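Local coordinates for protein phosphoserine phosphatase (Homo sapiens, PDB 6HYY) that catalyses the magnesium-dependent hydrolysis of phosphoserine to serine and phosphate, as a phosphatase of the haloacid dehalogenase-like family, at residues Ser1-Leu6 / Ala188-Gly193; Ile171-Gly176 / Thr210-Leu215. All coordinates share one frame; numbering follows the deposited sequence.

Interaction 1: residues Ser1-Leu6 / Ala188-Gly193; sequences SELRKL and AFIGFG
Ile190 reaches from the strand 188-192 toward the N-terminal helix. CB leaves the backbone on the helix side of the sheet, and the CG1 branch carries the contact. CG1 sits beside the backbone N and opposite the carbonyl carbon (chi1 -55°), and passes Leu6 CD2 at a loose 4.5 Å. From there the chain runs on extended, and CD1 at its tip meets Leu3 CD1 at 3.9 Å, the two side chains slanting across one another. This is a helix laid over one face of the Rossmann-like sheet of a haloacid dehalogenase-type domain: the axes of helix 2-6 and strand 188-192 come within 11.0 Å, their directions 127° apart, and between the two segments the contact is made by aliphatic groups. One helical turn on from Leu3, Leu6 faces the beginning of the strand. Its CD1 rests 3.8 Å from Ala188 CB and its CD2 lies 4.1 Å from the same methyl, so both come against the small side chain from one side. Leu3 and Leu6 also both touch Trp207 on the next strand, while Phe189, between Ala188 and Ile190, points to the other face of the sheet, against Asp179 and Met180.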
ATOM      1  N   SER A   1      19.338  -3.948  16.037  1.00 53.71           N
ATOM      2  CA  SER A   1      18.705  -4.525  17.218  1.00 55.25           C
ATOM      3  C   SER A   1      17.718  -3.544  17.844  1.00 50.33           C
ATOM      4  O   SER A   1      16.651  -3.944  18.309  1.00 49.96           O
ATOM      5  CB  SER A   1      19.755  -4.942  18.248  1.00 54.40           C
ATOM      6  OG  SER A   1      19.947  -3.925  19.213  1.00 57.72           O
ATOM      7  N   GLU A   2      18.085  -2.260  17.869  1.00 48.95           N
ATOM      8  CA  GLU A   2      17.136  -1.238  18.299  1.00 47.84           C
ATOM      9  C   GLU A   2      15.934  -1.189  17.366  1.00 44.98           C
ATOM     10  O   GLU A   2      14.798  -0.980  17.809  1.00 43.78           O
ATOM     11  CB  GLU A   2      17.822   0.126  18.368  1.00 50.24           C
ATOM     12  CG  GLU A   2      18.837   0.259  19.499  1.00 56.00           C
ATOM     13  CD  GLU A   2      18.191   0.465  20.866  1.00 60.20           C
ATOM     14  OE1 GLU A   2      18.732   1.260  21.665  1.00 64.69           O
ATOM     15  OE2 GLU A   2      17.151  -0.165  21.156  1.00 62.09           O
ATOM     16  N   LEU A   3      16.171  -1.382  16.070  1.00 45.20           N
ATOM     17  CA  LEU A   3      15.073  -1.519  15.120  1.00 42.74           C
ATOM     18  C   LEU A   3      14.185  -2.701  15.477  1.00 44.79           C
ATOM     19  O   LEU A   3      12.952  -2.592  15.479  1.00 41.60           O
ATOM     20  CB  LEU A   3      15.630  -1.678  13.708  1.00 44.05           C
ATOM     21  CG  LEU A   3      14.597  -2.017  12.640  1.00 42.97           C
ATOM     22  CD1 LEU A   3      13.626  -0.872  12.486  1.00 40.83           C
ATOM     23  CD2 LEU A   3      15.298  -2.323  11.331  1.00 47.82           C
ATOM     24  N   ARG A   4      14.798  -3.847  15.778  1.00 42.02           N
ATOM     25  CA  ARG A   4      14.014  -5.034  16.103  1.00 43.14           C
ATOM     26  C   ARG A   4      13.253  -4.861  17.406  1.00 41.17           C
ATOM     27  O   ARG A   4      12.123  -5.340  17.532  1.00 39.21           O
ATOM     28  CB  ARG A   4      14.920  -6.253  16.175  1.00 51.09           C
ATOM     29  CG  ARG A   4      15.464  -6.629  14.837  1.00 56.55           C
ATOM     30  CD  ARG A   4      16.939  -6.875  14.912  1.00 62.31           C
ATOM     31  NE  ARG A   4      17.395  -7.542  13.701  1.00 65.96           N
ATOM     32  CZ  ARG A   4      18.418  -7.126  12.966  1.00 65.78           C
ATOM     33  NH1 ARG A   4      19.106  -6.051  13.330  1.00 65.62           N
ATOM     34  NH2 ARG A   4      18.759  -7.796  11.871  1.00 68.22           N
ATOM     35  N   LYS A   5      13.857  -4.187  18.387  1.00 42.36           N
ATOM     36  CA  LYS A   5      13.140  -3.876  19.620  1.00 42.01           C
ATOM     37  C   LYS A   5      11.884  -3.067  19.325  1.00 41.01           C
ATOM     38  O   LYS A   5      10.798  -3.376  19.831  1.00 39.05           O
ATOM     39  CB  LYS A   5      14.056  -3.119  20.578  1.00 47.00           C
ATOM     40  CG  LYS A   5      15.231  -3.930  21.097  1.00 50.29           C
ATOM     41  CD  LYS A   5      16.077  -3.126  22.082  1.00 55.62           C
ATOM     42  CE  LYS A   5      15.280  -2.698  23.311  1.00 59.04           C
ATOM     43  NZ  LYS A   5      14.573  -1.387  23.160  1.00 59.29           N
ATOM     44  N   LEU A   6      12.018  -2.024  18.504  1.00 37.74           N
ATOM     45  CA  LEU A   6      10.850  -1.257  18.081  1.00 38.79           C
ATOM     46  C   LEU A   6       9.837  -2.147  17.373  1.00 35.85           C
ATOM     47  O   LEU A   6       8.646  -2.146  17.706  1.00 35.61           O
ATOM     48  CB  LEU A   6      11.278  -0.110  17.164  1.00 41.46           C
ATOM     49  CG  LEU A   6      10.132   0.477  16.329  1.00 34.65           C
ATOM     50  CD1 LEU A   6       9.188   1.277  17.214  1.00 38.02           C
ATOM     51  CD2 LEU A   6      10.654   1.309  15.170  1.00 42.25           C
ATOM     52  N   ALA A 188       5.141   4.870  14.912  1.00 22.31           N
ATOM     53  CA  ALA A 188       6.480   4.844  14.351  1.00 22.14           C
ATOM     54  C   ALA A 188       6.350   4.602  12.858  1.00 19.43           C
ATOM     55  O   ALA A 188       5.309   4.155  12.371  1.00 19.30           O
ATOM     56  CB  ALA A 188       7.355   3.761  14.991  1.00 22.67           C
ATOM     57  N   PHE A 189       7.419   4.926  12.142  1.00 20.35           N
ATOM     58  CA  PHE A 189       7.492   4.716  10.706  1.00 21.18           C
ATOM     59  C   PHE A 189       8.804   4.022  10.368  1.00 22.46           C
ATOM     60  O   PHE A 189       9.871   4.400  10.872  1.00 24.58           O
ATOM     61  CB  PHE A 189       7.368   6.048   9.950  1.00 19.90           C
ATOM     62  CG  PHE A 189       7.725   5.946   8.485  1.00 19.15           C
ATOM     63  CD1 PHE A 189       6.879   5.304   7.582  1.00 20.30           C
ATOM     64  CD2 PHE A 189       8.914   6.480   8.021  1.00 23.73           C
ATOM     65  CE1 PHE A 189       7.223   5.193   6.231  1.00 20.15           C
ATOM     66  CE2 PHE A 189       9.261   6.380   6.669  1.00 21.67           C
ATOM     67  CZ  PHE A 189       8.402   5.762   5.785  1.00 20.90           C
ATOM     68  N   ILE A 190       8.730   3.007   9.506  1.00 19.50           N
ATOM     69  CA  ILE A 190       9.915   2.388   8.930  1.00 20.80           C
ATOM     70  C   ILE A 190       9.853   2.572   7.420  1.00 18.71           C
ATOM     71  O   ILE A 190       8.938   2.063   6.764  1.00 19.86           O
ATOM     72  CB  ILE A 190      10.026   0.901   9.287  1.00 19.54           C
ATOM     73  CG1 ILE A 190       9.989   0.715  10.809  1.00 22.77           C
ATOM     74  CG2 ILE A 190      11.316   0.349   8.694  1.00 22.25           C
ATOM     75  CD1 ILE A 190       9.921  -0.747  11.253  1.00 25.34           C
ATOM     76  N   GLY A 191      10.838   3.282   6.865  1.00 20.59           N
ATOM     77  CA  GLY A 191      10.916   3.426   5.422  1.00 18.45           C
ATOM     78  C   GLY A 191      11.488   2.188   4.765  1.00 19.05           C
ATOM     79  O   GLY A 191      12.273   1.449   5.358  1.00 20.79           O
ATOM     80  N   PHE A 192      11.050   1.944   3.532  1.00 19.09           N
ATOM     81  CA  PHE A 192      11.434   0.732   2.809  1.00 18.93           C
ATOM     82  C   PHE A 192      11.966   1.064   1.424  1.00 21.04           C
ATOM     83  O   PHE A 192      11.241   1.627   0.598  1.00 20.85           O
ATOM     84  CB  PHE A 192      10.250  -0.230   2.691  1.00 21.84           C
ATOM     85  CG  PHE A 192      10.613  -1.498   1.984  1.00 19.77           C
ATOM     86  CD1 PHE A 192      11.396  -2.456   2.621  1.00 21.20           C
ATOM     87  CD2 PHE A 192      10.196  -1.724   0.692  1.00 20.32           C
ATOM     88  CE1 PHE A 192      11.762  -3.608   1.986  1.00 22.12           C
ATOM     89  CE2 PHE A 192      10.574  -2.900   0.028  1.00 19.12           C
ATOM     90  CZ  PHE A 192      11.347  -3.834   0.681  1.00 20.12           C
ATOM     91  N   GLY A 193      13.189   0.620   1.144  1.00 21.98           N
ATOM     92  CA  GLY A 193      13.818   0.934  -0.129  1.00 22.35           C
ATOM     93  C   GLY A 193      14.217  -0.283  -0.946  1.00 25.92           C
ATOM     94  O   GLY A 193      15.084  -0.194  -1.822  1.00 25.90           O
TER

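Interaction 2: residues Ile171-Gly176 / Thr210-Leu215; sequences IMIGDG and TDFVEL. With MG (magnesium ion), chain D.
Glu214 OE2 takes two backbone N-H groups just before the turn that carries Phe212 and Leu215 against Ile173. Thr210 N donates to Glu214 OE2 over 3.0 Å, meeting it on the syn side but 32° out of the carboxylate plane, and Asp211 N adds a weaker, more bent bond. Asp211 in turn closes an Asx turn: Val213 N donates to Asp211 OD1 at 3.0 Å, almost straight at 174°, on the anti side and somewhat out of the carboxylate plane. The segment 210-215 thus folds on itself and offers two apolar groups to the strand. Ile173 answers with both ends of its side chain. Its CG2 lies at the edge of the Phe212 ring, near the ring plane, 4.3 Å from Phe212 CE1; its CD1 reaches Leu215 CD1 at 4.2 Å. Phe212 stacks on Phe192, and helix 87-96 adds Leu90 against both Phe212 and Leu215. Just past the end of the strand comes Asp175, where the sheet meets the active site. Asp175 OD1 binds the magnesium ion at 2.3 Å, while OD2 accepts a hydrogen bond from a metal-bound water at 2.7 Å and forms a salt bridge with Arg198 NE. Asp16 OD2 and Asp18 O, with three waters, complete six ligands. The contact itself is purely apolar and buried, with no hydrogen bond across it; the polar bonds serve each side separately, shaping the turn at one end and holding the metal at the other.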
ATOM      1  N   ILE A 171       2.770   0.653  13.754  1.00 19.33           N
ATOM      2  CA  ILE A 171       3.909   1.037  12.927  1.00 19.70           C
ATOM      3  C   ILE A 171       3.443   1.096  11.482  1.00 20.43           C
ATOM      4  O   ILE A 171       2.749   0.184  11.014  1.00 21.99           O
ATOM      5  CB  ILE A 171       5.074   0.045  13.076  1.00 21.63           C
ATOM      6  CG1 ILE A 171       5.550   0.012  14.542  1.00 28.04           C
ATOM      7  CG2 ILE A 171       6.224   0.405  12.121  1.00 24.16           C
ATOM      8  CD1 ILE A 171       6.780  -0.836  14.770  1.00 31.69           C
ATOM      9  N   MET A 172       3.803   2.173  10.787  1.00 17.90           N
ATOM     10  CA  MET A 172       3.583   2.293   9.344  1.00 19.65           C
ATOM     11  C   MET A 172       4.875   1.948   8.605  1.00 18.46           C
ATOM     12  O   MET A 172       5.943   2.407   9.006  1.00 19.31           O
ATOM     13  CB  MET A 172       3.162   3.717   8.982  1.00 17.70           C
ATOM     14  CG  MET A 172       3.004   3.951   7.493  1.00 20.86           C
ATOM     15  SD  MET A 172       1.408   3.341   6.911  1.00 24.66           S
ATOM     16  CE  MET A 172       1.735   2.947   5.185  1.00 22.82           C
ATOM     17  N   ILE A 173       4.776   1.119   7.560  1.00 16.56           N
ATOM     18  CA  ILE A 173       5.931   0.713   6.750  1.00 17.93           C
ATOM     19  C   ILE A 173       5.643   1.032   5.300  1.00 18.67           C
ATOM     20  O   ILE A 173       4.638   0.572   4.754  1.00 17.90           O
ATOM     21  CB  ILE A 173       6.243  -0.782   6.917  1.00 16.66           C
ATOM     22  CG1 ILE A 173       6.543  -1.090   8.391  1.00 19.23           C
ATOM     23  CG2 ILE A 173       7.421  -1.179   5.981  1.00 20.12           C
ATOM     24  CD1 ILE A 173       7.015  -2.519   8.681  1.00 22.91           C
ATOM     25  N   GLY A 174       6.524   1.814   4.675  1.00 17.80           N
ATOM     26  CA  GLY A 174       6.299   2.159   3.278  1.00 17.11           C
ATOM     27  C   GLY A 174       7.493   2.872   2.684  1.00 19.40           C
ATOM     28  O   GLY A 174       8.455   3.219   3.379  1.00 19.17           O
ATOM     29  N   ASP A 175       7.426   3.058   1.368  1.00 19.99           N
ATOM     30  CA  ASP A 175       8.558   3.585   0.619  1.00 18.15           C
ATOM     31  C   ASP A 175       8.517   5.085   0.397  1.00 24.83           C
ATOM     32  O   ASP A 175       9.560   5.668   0.082  1.00 22.46           O
ATOM     33  CB  ASP A 175       8.643   2.901  -0.753  1.00 20.04           C
ATOM     34  CG  ASP A 175       7.475   3.256  -1.651  1.00 25.20           C
ATOM     35  OD1 ASP A 175       6.329   2.993  -1.257  1.00 24.88           O
ATOM     36  OD2 ASP A 175       7.690   3.806  -2.763  1.00 26.67           O
ATOM     37  N   GLY A 176       7.361   5.733   0.565  1.00 20.94           N
ATOM     38  CA  GLY A 176       7.151   7.067   0.049  1.00 23.91           C
ATOM     39  C   GLY A 176       6.896   8.106   1.129  1.00 23.12           C
ATOM     40  O   GLY A 176       6.679   7.790   2.301  1.00 22.62           O
ATOM     41  N   THR A 210      16.258  -1.739   3.502  1.00 29.20           N
ATOM     42  CA  THR A 210      16.189  -2.053   2.080  1.00 30.27           C
ATOM     43  C   THR A 210      15.898  -3.520   1.812  1.00 32.41           C
ATOM     44  O   THR A 210      15.863  -3.930   0.646  1.00 37.38           O
ATOM     45  CB  THR A 210      17.492  -1.668   1.358  1.00 32.74           C
ATOM     46  OG1 THR A 210      18.616  -2.181   2.082  1.00 36.50           O
ATOM     47  CG2 THR A 210      17.612  -0.154   1.235  1.00 33.84           C
ATOM     48  N   ASP A 211      15.699  -4.324   2.846  1.00 26.97           N
ATOM     49  CA  ASP A 211      15.365  -5.726   2.649  1.00 33.35           C
ATOM     50  C   ASP A 211      14.554  -6.171   3.855  1.00 35.65           C
ATOM     51  O   ASP A 211      14.948  -5.915   4.998  1.00 36.59           O
ATOM     52  CB  ASP A 211      16.631  -6.574   2.478  1.00 37.01           C
ATOM     53  CG  ASP A 211      16.346  -7.947   1.891  1.00 40.97           C
ATOM     54  OD1 ASP A 211      15.389  -8.610   2.348  1.00 46.32           O
ATOM     55  OD2 ASP A 211      17.081  -8.360   0.967  1.00 49.21           O
ATOM     56  N   PHE A 212      13.412  -6.811   3.603  1.00 29.71           N
ATOM     57  CA  PHE A 212      12.561  -7.224   4.708  1.00 31.56           C
ATOM     58  C   PHE A 212      13.264  -8.213   5.640  1.00 42.27           C
ATOM     59  O   PHE A 212      12.838  -8.361   6.790  1.00 43.58           O
ATOM     60  CB  PHE A 212      11.249  -7.796   4.160  1.00 30.52           C
ATOM     61  CG  PHE A 212      10.266  -6.733   3.701  1.00 22.79           C
ATOM     62  CD1 PHE A 212       9.904  -5.680   4.545  1.00 24.87           C
ATOM     63  CD2 PHE A 212       9.722  -6.778   2.430  1.00 21.09           C
ATOM     64  CE1 PHE A 212       9.006  -4.707   4.112  1.00 22.26           C
ATOM     65  CE2 PHE A 212       8.818  -5.816   1.993  1.00 20.94           C
ATOM     66  CZ  PHE A 212       8.459  -4.775   2.831  1.00 21.77           C
ATOM     67  N   VAL A 213      14.359  -8.841   5.195  1.00 43.67           N
ATOM     68  CA  VAL A 213      15.142  -9.712   6.075  1.00 48.28           C
ATOM     69  C   VAL A 213      15.600  -8.971   7.326  1.00 50.19           C
ATOM     70  O   VAL A 213      15.743  -9.577   8.395  1.00 52.15           O
ATOM     71  CB  VAL A 213      16.364 -10.313   5.341  1.00 42.34           C
ATOM     72  CG1 VAL A 213      15.937 -11.271   4.239  1.00 51.80           C
ATOM     73  CG2 VAL A 213      17.292  -9.225   4.826  1.00 41.82           C
ATOM     74  N   GLU A 214      15.857  -7.663   7.221  1.00 39.62           N
ATOM     75  CA  GLU A 214      16.406  -6.939   8.365  1.00 44.24           C
ATOM     76  C   GLU A 214      15.471  -6.982   9.563  1.00 48.87           C
ATOM     77  O   GLU A 214      15.934  -6.988  10.710  1.00 50.90           O
ATOM     78  CB  GLU A 214      16.713  -5.494   7.981  1.00 41.62           C
ATOM     79  CG  GLU A 214      17.692  -5.376   6.834  1.00 43.27           C
ATOM     80  CD  GLU A 214      17.856  -3.949   6.377  1.00 41.89           C
ATOM     81  OE1 GLU A 214      18.067  -3.080   7.247  1.00 48.45           O
ATOM     82  OE2 GLU A 214      17.758  -3.691   5.157  1.00 34.65           O
ATOM     83  N   LEU A 215      14.162  -7.007   9.326  1.00 47.32           N
ATOM     84  CA  LEU A 215      13.226  -7.226  10.421  1.00 50.23           C
ATOM     85  C   LEU A 215      13.139  -8.694  10.805  1.00 53.28           C
ATOM     86  O   LEU A 215      12.751  -9.005  11.938  1.00 57.32           O
ATOM     87  CB  LEU A 215      11.846  -6.691  10.037  1.00 44.81           C
ATOM     88  CG  LEU A 215      11.897  -5.231   9.605  1.00 39.90           C
ATOM     89  CD1 LEU A 215      10.558  -4.770   9.061  1.00 35.69           C
ATOM     90  CD2 LEU A 215      12.331  -4.367  10.783  1.00 42.42           C
TER
HETATM   91 MG    MG D 302       4.230   3.171  -2.111  1.00 17.11          MG
HETATM   92  O   HOH W   1       5.257   3.968  -3.940  1.00 29.97           O
HETATM   93  O   HOH W   2       2.678   4.047  -3.097  1.00 33.61           O
HETATM   94  O   HOH W   3       3.946   5.135  -1.095  1.00 24.79           O

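Overall arrangement
The two contacts lie on neighbouring parallel strands of one sheet, with centres about 7 Å apart. Along the chain their segments alternate: 1-6 comes first, then 171-176, 188-193 and finally 210-215, so the N-terminal helix and the C-terminal turn both come back to the same part of the sheet. Strands 170-174 and 188-192 are joined by backbone hydrogen bonds, including Ile190 N to Met172 O. Helix 2-8 links the contacts again, because Leu3 touches Leu215 and Leu6 touches Ile171. Helix and turn thus cover one face of a sheet whose strand 170-174 leads to the magnesium site, itself about 13 Å from the Ile190 side chain of interaction 1.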